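Local coordinates for protein beta-1,4-mannanase (PDB 2BVY) that probably cleaves internal beta-1,4 linkages of mannans as a family 26 glycoside hydrolase, this portion holding its catalytic TIM-barrel domain and a bacterial Ig-like domain, at residues G35-T40 and G68-I73; T281-S286 and A317-W322; G287-N292 and G328-P333. All blocks are in the same frame, centred on the assembly; numbering follows the deposited sequence.

Contact 1: residues G35-T40 and G68-I73; sequences GHQHTT and GWDTLI
His-38 N donates to Gly-68 O at 2.8 Å and Gly-68 N to His-36 O at 3.1 Å; with N-H...O angles of 170° and 176° both bonds are nearly straight, and they bracket Gln-37 as its parallel bridge to Gly-68 requires. A water joins Gly-68 O to Thr-39 N and lies over one face of the Trp-69 indole. The Gln-37 chain bends at chi2 (78°), which lays its amide across the Gly-68 peptide, with NE2 3.2 Å from Gly-68 C but not bonded to that residue. NE2 donates instead to Glu-320 OE2 and to a second water. Gln-37 OE1 sits 3.1 Å from Trp-69 O, two acceptors that cannot bond each other. With a leucine in place of Gln-37, Glu-320 would probably lose this amide donor and the water one of its mates. Farther out, His-38 CE1 meets Ile-73 CG1 edge-on at 3.8 Å, while Thr-40 OG1 lies near the indole plane, 3.2 Å from Trp-69 CH2. Both ring nitrogens of His-38 are taken, by Glu-78 and Ser-41, and Asn-108 holds Trp-69 NE1. The contact thus joins the two strands of the beta-alpha-beta unit 32-37, 55-60, 66-70, and the side chain of Gln-37 lies about 7 Å from that of Glu-282, the predicted nucleophile, consistent with a second-shell place beside the active site.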
loop_
_atom_site.group_PDB
_atom_site.type_symbol
_atom_site.label_atom_id
_atom_site.label_comp_id
_atom_site.label_asym_id
_atom_site.label_seq_id
_atom_site.Cartn_x
_atom_site.Cartn_y
_atom_site.Cartn_z
ATOM N N GLY A 35 -4.772 13.343 5.223
ATOM C CA GLY A 35 -5.669 12.399 4.580
ATOM C C GLY A 35 -6.604 11.776 5.583
ATOM O O GLY A 35 -6.281 11.686 6.761
ATOM N N HIS A 36 -7.767 11.339 5.116
ATOM C CA HIS A 36 -8.766 10.735 5.990
ATOM C C HIS A 36 -9.462 9.592 5.257
ATOM O O HIS A 36 -9.887 9.749 4.115
ATOM C CB HIS A 36 -9.804 11.788 6.400
ATOM C CG HIS A 36 -10.821 11.288 7.380
ATOM N ND1 HIS A 36 -12.137 11.696 7.357
ATOM C CD2 HIS A 36 -10.708 10.442 8.435
ATOM C CE1 HIS A 36 -12.791 11.124 8.356
ATOM N NE2 HIS A 36 -11.945 10.360 9.026
ATOM N N GLN A 37 -9.576 8.447 5.922
ATOM C CA GLN A 37 -10.217 7.263 5.348
ATOM C C GLN A 37 -11.746 7.410 5.291
ATOM O O GLN A 37 -12.367 7.870 6.252
ATOM C CB GLN A 37 -9.855 6.036 6.190
ATOM C CG GLN A 37 -10.376 4.711 5.652
ATOM C CD GLN A 37 -9.552 4.178 4.495
ATOM O OE1 GLN A 37 -9.860 3.122 3.932
ATOM N NE2 GLN A 37 -8.501 4.896 4.135
ATOM N N HIS A 38 -12.344 7.018 4.165
ATOM C CA HIS A 38 -13.799 7.080 4.001
ATOM C C HIS A 38 -14.343 8.452 4.389
ATOM O O HIS A 38 -15.436 8.562 4.960
ATOM C CB HIS A 38 -14.460 6.028 4.891
ATOM C CG HIS A 38 -14.326 4.627 4.385
ATOM N ND1 HIS A 38 -14.925 4.198 3.221
ATOM C CD2 HIS A 38 -13.691 3.550 4.902
ATOM C CE1 HIS A 38 -14.666 2.914 3.042
ATOM N NE2 HIS A 38 -13.919 2.497 4.048
ATOM N N THR A 39 -13.592 9.495 4.069
ATOM C CA THR A 39 -13.988 10.838 4.456
ATOM C C THR A 39 -15.367 11.272 3.939
ATOM O O THR A 39 -16.067 12.038 4.611
ATOM C CB THR A 39 -12.869 11.864 4.073
ATOM O OG1 THR A 39 -12.932 12.989 4.960
ATOM C CG2 THR A 39 -13.005 12.331 2.632
ATOM N N THR A 40 -15.783 10.772 2.776
ATOM C CA THR A 40 -17.095 11.142 2.248
ATOM C C THR A 40 -18.095 9.991 2.264
ATOM O O THR A 40 -19.188 10.111 1.711
ATOM C CB THR A 40 -17.015 11.688 0.796
ATOM O OG1 THR A 40 -16.476 10.682 -0.072
ATOM C CG2 THR A 40 -16.142 12.943 0.737
ATOM N N GLY A 68 -8.864 8.421 1.496
ATOM C CA GLY A 68 -8.503 7.012 1.554
ATOM C C GLY A 68 -9.692 6.081 1.418
ATOM O O GLY A 68 -10.761 6.356 1.946
ATOM N N TRP A 69 -9.502 4.971 0.710
ATOM C CA TRP A 69 -10.566 3.997 0.509
ATOM C C TRP A 69 -10.039 2.595 0.782
ATOM O O TRP A 69 -8.870 2.419 1.119
ATOM C CB TRP A 69 -11.092 4.069 -0.924
ATOM C CG TRP A 69 -11.392 5.467 -1.390
ATOM C CD1 TRP A 69 -10.622 6.243 -2.221
ATOM C CD2 TRP A 69 -12.540 6.256 -1.057
ATOM N NE1 TRP A 69 -11.226 7.459 -2.425
ATOM C CE2 TRP A 69 -12.404 7.496 -1.723
ATOM C CE3 TRP A 69 -13.669 6.036 -0.259
ATOM C CZ2 TRP A 69 -13.361 8.517 -1.618
ATOM C CZ3 TRP A 69 -14.626 7.056 -0.151
ATOM C CH2 TRP A 69 -14.462 8.277 -0.830
ATOM N N ASP A 70 -10.898 1.594 0.617
ATOM C CA ASP A 70 -10.482 0.223 0.870
ATOM C C ASP A 70 -11.270 -0.795 0.046
ATOM O O ASP A 70 -12.469 -0.638 -0.147
ATOM C CB ASP A 70 -10.647 -0.078 2.360
ATOM C CG ASP A 70 -9.830 -1.265 2.798
ATOM O OD1 ASP A 70 -10.244 -2.419 2.532
ATOM O OD2 ASP A 70 -8.755 -1.038 3.393
ATOM N N THR A 71 -10.600 -1.845 -0.422
ATOM C CA THR A 71 -11.271 -2.871 -1.212
ATOM C C THR A 71 -12.419 -3.541 -0.454
ATOM O O THR A 71 -13.140 -4.362 -1.017
ATOM C CB THR A 71 -10.283 -3.958 -1.707
ATOM O OG1 THR A 71 -9.552 -4.492 -0.599
ATOM C CG2 THR A 71 -9.314 -3.371 -2.716
ATOM N N LEU A 72 -12.585 -3.208 0.824
ATOM C CA LEU A 72 -13.699 -3.757 1.593
ATOM C C LEU A 72 -14.981 -3.213 0.948
ATOM O O LEU A 72 -16.055 -3.775 1.116
ATOM C CB LEU A 72 -13.636 -3.316 3.062
ATOM C CG LEU A 72 -12.733 -4.082 4.033
ATOM C CD1 LEU A 72 -12.698 -3.371 5.381
ATOM C CD2 LEU A 72 -13.248 -5.505 4.198
ATOM N N ILE A 73 -14.853 -2.106 0.219
ATOM C CA ILE A 73 -15.982 -1.496 -0.482
ATOM C C ILE A 73 -16.453 -2.479 -1.559
ATOM O O ILE A 73 -17.638 -2.778 -1.674
ATOM C CB ILE A 73 -15.563 -0.181 -1.171
ATOM C CG1 ILE A 73 -15.206 0.876 -0.120
ATOM C CG2 ILE A 73 -16.683 0.307 -2.091
ATOM C CD1 ILE A 73 -14.658 2.172 -0.710
HETATM O O HOH W 1 -6.252 3.941 2.798
HETATM O O HOH W 2 -12.086 8.943 1.393
#

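Contact 2: residues T281-S286 and A317-W322; sequences TEFGVS and AYMETW
Phe-283 is clamped between Met-319 and Thr-321 where strands 282-285 and 318-321 of the TIM barrel come together, their directions 49° apart. This is the tight part. Met-319 CE stands over the ring centre, 3.5 Å from the Phe-283 centroid and almost on the ring normal; the bend at chi3 (-65°) carries the methyl there and leaves SD above the same face at a greater distance, a Met-aromatic contact. Thr-321 CB covers the opposite face, 4.2 Å from the Phe-283 centroid and offset toward the rim. Trp-299 and Phe-300 of helix 299-309 also touch the Phe-283 side chain. The backbones are joined by Phe-283 N donating to Glu-320 O at 3.0 Å. On the other side the packing gives way to water and pocket: one water donates both to Thr-281 O and to OE1 of Glu-320, whose other carboxylate oxygen is held by Gln-37, and the carboxylate of Glu-282 crosses the partly exposed Trp-322 indole with planes 28° apart, Glu-282 OE2 lying 3.5 Å from Trp-322 CZ3. Glu-282, the predicted nucleophile, is held elsewhere by a salt bridge to Arg-171 and a hydrogen bond to Tyr-248. Gly-284 has no side chain to collide with Thr-321 OG1. That hydroxyl donates to Phe-283 O at 2.7 Å, in the carbonyl plane and on a lone pair, and accepts from a water that in turn takes the N-H of Val-285.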
loop_
_atom_site.group_PDB
_atom_site.type_symbol
_atom_site.label_atom_id
_atom_site.label_comp_id
_atom_site.label_asym_id
_atom_site.label_seq_id
_atom_site.Cartn_x
_atom_site.Cartn_y
_atom_site.Cartn_z
ATOM N N THR A 281 1.746 6.992 6.114
ATOM C CA THR A 281 0.533 6.339 5.617
ATOM C C THR A 281 -0.634 6.163 6.593
ATOM O O THR A 281 -1.785 6.219 6.184
ATOM C CB THR A 281 0.863 4.973 4.958
ATOM O OG1 THR A 281 1.737 4.215 5.803
ATOM C CG2 THR A 281 1.537 5.193 3.618
ATOM N N GLU A 282 -0.347 5.933 7.867
ATOM C CA GLU A 282 -1.407 5.796 8.861
ATOM C C GLU A 282 -0.948 6.338 10.206
ATOM O O GLU A 282 0.123 5.981 10.704
ATOM C CB GLU A 282 -1.859 4.329 9.031
ATOM C CG GLU A 282 -2.983 3.899 8.093
ATOM C CD GLU A 282 -3.626 2.570 8.493
ATOM O OE1 GLU A 282 -3.926 2.383 9.694
ATOM O OE2 GLU A 282 -3.844 1.715 7.608
ATOM N N PHE A 283 -1.761 7.215 10.776
ATOM C CA PHE A 283 -1.463 7.794 12.068
ATOM C C PHE A 283 -2.786 8.123 12.743
ATOM O O PHE A 283 -3.800 8.340 12.075
ATOM C CB PHE A 283 -0.645 9.077 11.919
ATOM C CG PHE A 283 -1.485 10.312 11.705
ATOM C CD1 PHE A 283 -1.973 10.631 10.443
ATOM C CD2 PHE A 283 -1.801 11.140 12.776
ATOM C CE1 PHE A 283 -2.763 11.765 10.253
ATOM C CE2 PHE A 283 -2.590 12.274 12.602
ATOM C CZ PHE A 283 -3.071 12.590 11.337
ATOM N N GLY A 284 -2.770 8.168 14.067
ATOM C CA GLY A 284 -3.978 8.488 14.795
ATOM C C GLY A 284 -3.882 8.057 16.238
ATOM O O GLY A 284 -2.917 7.399 16.643
ATOM N N VAL A 285 -4.877 8.454 17.020
ATOM C CA VAL A 285 -4.943 8.097 18.428
ATOM C C VAL A 285 -5.394 6.635 18.463
ATOM O O VAL A 285 -6.332 6.259 17.759
ATOM C CB VAL A 285 -5.964 8.999 19.169
ATOM C CG1 VAL A 285 -6.131 8.544 20.606
ATOM C CG2 VAL A 285 -5.484 10.453 19.140
ATOM N N SER A 286 -4.711 5.811 19.253
ATOM C CA SER A 286 -5.057 4.396 19.350
ATOM C C SER A 286 -6.494 4.251 19.816
ATOM O O SER A 286 -6.917 4.931 20.748
ATOM C CB SER A 286 -4.137 3.681 20.342
ATOM O OG SER A 286 -2.782 3.829 19.969
ATOM N N ALA A 317 5.413 13.153 2.493
ATOM C CA ALA A 317 4.337 13.722 1.689
ATOM C C ALA A 317 2.946 13.839 2.290
ATOM O O ALA A 317 2.259 14.835 2.050
ATOM C CB ALA A 317 4.260 12.983 0.354
ATOM N N TYR A 318 2.509 12.839 3.051
ATOM C CA TYR A 318 1.177 12.899 3.634
ATOM C C TYR A 318 1.001 12.058 4.885
ATOM O O TYR A 318 1.830 11.214 5.209
ATOM C CB TYR A 318 0.124 12.482 2.600
ATOM C CG TYR A 318 0.260 11.060 2.071
ATOM C CD1 TYR A 318 1.087 10.772 0.984
ATOM C CD2 TYR A 318 -0.472 10.009 2.639
ATOM C CE1 TYR A 318 1.174 9.483 0.468
ATOM C CE2 TYR A 318 -0.391 8.714 2.131
ATOM C CZ TYR A 318 0.429 8.460 1.043
ATOM O OH TYR A 318 0.483 7.196 0.508
ATOM N N MET A 319 -0.087 12.318 5.598
ATOM C CA MET A 319 -0.419 11.587 6.807
ATOM C C MET A 319 -1.931 11.434 6.823
ATOM O O MET A 319 -2.666 12.422 6.810
ATOM C CB MET A 319 0.100 12.318 8.064
ATOM C CG MET A 319 -0.464 13.708 8.319
ATOM S SD MET A 319 0.550 14.672 9.493
ATOM C CE MET A 319 0.356 13.729 10.998
ATOM N N GLU A 320 -2.381 10.182 6.821
ATOM C CA GLU A 320 -3.801 9.844 6.804
ATOM C C GLU A 320 -4.244 9.229 8.124
ATOM O O GLU A 320 -3.571 8.336 8.649
ATOM C CB GLU A 320 -4.085 8.826 5.683
ATOM C CG GLU A 320 -5.580 8.641 5.350
ATOM C CD GLU A 320 -5.930 7.246 4.807
ATOM O OE1 GLU A 320 -5.081 6.590 4.163
ATOM O OE2 GLU A 320 -7.074 6.805 5.019
ATOM N N THR A 321 -5.361 9.699 8.671
ATOM C CA THR A 321 -5.849 9.101 9.902
ATOM C C THR A 321 -7.064 8.259 9.509
ATOM O O THR A 321 -7.566 8.388 8.390
ATOM C CB THR A 321 -6.188 10.159 10.982
ATOM O OG1 THR A 321 -6.274 9.504 12.252
ATOM C CG2 THR A 321 -7.499 10.868 10.681
ATOM N N TRP A 322 -7.540 7.401 10.408
ATOM C CA TRP A 322 -8.635 6.512 10.049
ATOM C C TRP A 322 -10.072 7.031 10.010
ATOM O O TRP A 322 -10.365 8.169 10.382
ATOM C CB TRP A 322 -8.559 5.235 10.885
ATOM C CG TRP A 322 -8.877 4.021 10.062
ATOM C CD1 TRP A 322 -9.861 3.099 10.295
ATOM C CD2 TRP A 322 -8.227 3.618 8.848
ATOM N NE1 TRP A 322 -9.863 2.148 9.298
ATOM C CE2 TRP A 322 -8.869 2.443 8.400
ATOM C CE3 TRP A 322 -7.162 4.135 8.097
ATOM C CZ2 TRP A 322 -8.478 1.774 7.230
ATOM C CZ3 TRP A 322 -6.774 3.470 6.934
ATOM C CH2 TRP A 322 -7.431 2.303 6.515
HETATM O O HOH W 3 -2.466 6.128 3.558
HETATM O O HOH W 4 -6.748 10.088 14.974
#

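Contact 3: residues G287-N292 and G328-P333; sequences GGVGTN and GQHFVP
Phe-331 turns one face of its ring to Gly-288, whose CA lies over it in a CH-pi contact, 3.5 Å from Phe-331 CE2. Over one face of the His-330 ring, toward its rim, sits the backbone N of Gly-290, with Gly-290 CA 3.3 Å from His-330 CE1, while Val-332 O lies in plane at the edge. With CG between the backbone N and the carbonyl carbon (chi1 59°), the end of the His-330 side chain comes up against Gly-290; Asp-337 at NE2 and the carbonyl of Asp-326 at ND1 fix its rotation. Backbone bonds join the two loops: Val-289 N to His-330 O at 2.7 Å, straight to within 10°, and Asn-292 N to Gly-328 O at 2.9 Å, on a lone pair. A water accepts from Gly-290 N at 2.6 Å and lies close to Gly-287 O and Gly-328 O. Val-289 CG1 packs 3.7 Å from Pro-333 CG. The loops follow the last two barrel strands, 282-285 and 318-321, at the C-terminal strand ends where TIM barrels carry their active sites; the Phe-331 side chain is about 7 Å from that of Glu-282, the predicted nucleophile. Phe-331 and Val-332 rest on Thr-321, Val-332 also on strand 32-37, and Pro-333 on helix 340-348.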
loop_
_atom_site.group_PDB
_atom_site.type_symbol
_atom_site.label_atom_id
_atom_site.label_comp_id
_atom_site.label_asym_id
_atom_site.label_seq_id
_atom_site.Cartn_x
_atom_site.Cartn_y
_atom_site.Cartn_z
ATOM N N GLY A 287 -7.241 3.366 19.166
ATOM C CA GLY A 287 -8.625 3.166 19.549
ATOM C C GLY A 287 -9.499 4.321 19.109
ATOM O O GLY A 287 -10.710 4.333 19.345
ATOM N N GLY A 288 -8.885 5.311 18.473
ATOM C CA GLY A 288 -9.657 6.442 18.006
ATOM C C GLY A 288 -9.823 7.578 18.997
ATOM O O GLY A 288 -9.299 7.562 20.111
ATOM N N VAL A 289 -10.606 8.560 18.577
ATOM C CA VAL A 289 -10.852 9.760 19.351
ATOM C C VAL A 289 -12.246 9.792 19.989
ATOM O O VAL A 289 -12.597 10.735 20.702
ATOM C CB VAL A 289 -10.613 10.975 18.411
ATOM C CG1 VAL A 289 -11.725 11.989 18.513
ATOM C CG2 VAL A 289 -9.258 11.584 18.711
ATOM N N GLY A 290 -13.029 8.746 19.754
ATOM C CA GLY A 290 -14.370 8.704 20.306
ATOM C C GLY A 290 -14.571 7.922 21.595
ATOM O O GLY A 290 -13.630 7.670 22.352
ATOM N N THR A 291 -15.826 7.538 21.826
ATOM C CA THR A 291 -16.250 6.794 23.009
ATOM C C THR A 291 -15.332 5.662 23.464
ATOM O O THR A 291 -14.996 5.570 24.643
ATOM C CB THR A 291 -17.677 6.236 22.802
ATOM O OG1 THR A 291 -18.624 7.301 22.957
ATOM C CG2 THR A 291 -17.983 5.132 23.794
ATOM N N ASN A 292 -14.937 4.796 22.541
ATOM C CA ASN A 292 -14.067 3.681 22.891
ATOM C C ASN A 292 -12.609 4.036 22.666
ATOM O O ASN A 292 -11.740 3.166 22.697
ATOM C CB ASN A 292 -14.416 2.450 22.055
ATOM C CG ASN A 292 -15.899 2.142 22.068
ATOM O OD1 ASN A 292 -16.537 2.141 23.122
ATOM N ND2 ASN A 292 -16.456 1.871 20.892
ATOM N N GLY A 328 -18.498 5.482 18.829
ATOM C CA GLY A 328 -17.503 4.767 19.604
ATOM C C GLY A 328 -16.146 4.695 18.928
ATOM O O GLY A 328 -15.110 4.716 19.599
ATOM N N GLN A 329 -16.150 4.600 17.599
ATOM C CA GLN A 329 -14.911 4.514 16.839
ATOM C C GLN A 329 -14.785 5.460 15.640
ATOM O O GLN A 329 -15.324 5.203 14.557
ATOM C CB GLN A 329 -14.673 3.073 16.362
ATOM C CG GLN A 329 -13.512 2.952 15.370
ATOM C CD GLN A 329 -13.116 1.517 15.045
ATOM O OE1 GLN A 329 -13.945 0.693 14.636
ATOM N NE2 GLN A 329 -11.835 1.218 15.213
ATOM N N HIS A 330 -14.062 6.556 15.853
ATOM C CA HIS A 330 -13.788 7.531 14.805
ATOM C C HIS A 330 -12.460 8.198 15.141
ATOM O O HIS A 330 -12.064 8.257 16.308
ATOM C CB HIS A 330 -14.914 8.564 14.655
ATOM C CG HIS A 330 -15.197 9.371 15.883
ATOM N ND1 HIS A 330 -15.976 8.902 16.920
ATOM C CD2 HIS A 330 -14.890 10.655 16.196
ATOM C CE1 HIS A 330 -16.144 9.863 17.812
ATOM N NE2 HIS A 330 -15.497 10.937 17.396
ATOM N N PHE A 331 -11.770 8.689 14.118
ATOM C CA PHE A 331 -10.452 9.283 14.312
ATOM C C PHE A 331 -10.323 10.785 14.135
ATOM O O PHE A 331 -9.336 11.380 14.568
ATOM C CB PHE A 331 -9.456 8.535 13.430
ATOM C CG PHE A 331 -9.323 7.100 13.806
ATOM C CD1 PHE A 331 -10.318 6.188 13.468
ATOM C CD2 PHE A 331 -8.259 6.672 14.598
ATOM C CE1 PHE A 331 -10.262 4.875 13.917
ATOM C CE2 PHE A 331 -8.193 5.354 15.053
ATOM C CZ PHE A 331 -9.193 4.457 14.716
ATOM N N VAL A 332 -11.307 11.389 13.484
ATOM C CA VAL A 332 -11.327 12.829 13.314
ATOM C C VAL A 332 -12.377 13.315 14.314
ATOM O O VAL A 332 -13.533 12.903 14.260
ATOM C CB VAL A 332 -11.734 13.236 11.881
ATOM C CG1 VAL A 332 -12.110 14.716 11.840
ATOM C CG2 VAL A 332 -10.579 12.971 10.930
ATOM N N PRO A 333 -11.975 14.181 15.254
ATOM C CA PRO A 333 -12.859 14.735 16.284
ATOM C C PRO A 333 -14.045 15.517 15.717
ATOM O O PRO A 333 -13.917 16.223 14.712
ATOM C CB PRO A 333 -11.933 15.649 17.085
ATOM C CG PRO A 333 -10.572 15.066 16.860
ATOM C CD PRO A 333 -10.608 14.710 15.402
HETATM O O HOH W 5 -12.995 6.255 19.000
#

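All three contacts lie in the family 26 catalytic domain. Centres of contacts 1 and 2 are about 12 Å apart, those of 2 and 3 about 13 Å, those of 1 and 3 about 16 Å. Both segments of contact 1 come earlier in the chain than any of contact 2, whereas the segments of contacts 2 and 3 alternate, because 287-292 and 328-333 continue the chain beyond 281-286 and 317-322. Strand 32-37 of contact 1 neighbours strand 318-321 of contact 2 in the parallel sheet, so early and late strands meet and close the barrel. Contact 3 extends this seam into the loops, where Phe-331 touches Val-285 and Thr-321, close to the predicted catalytic centre.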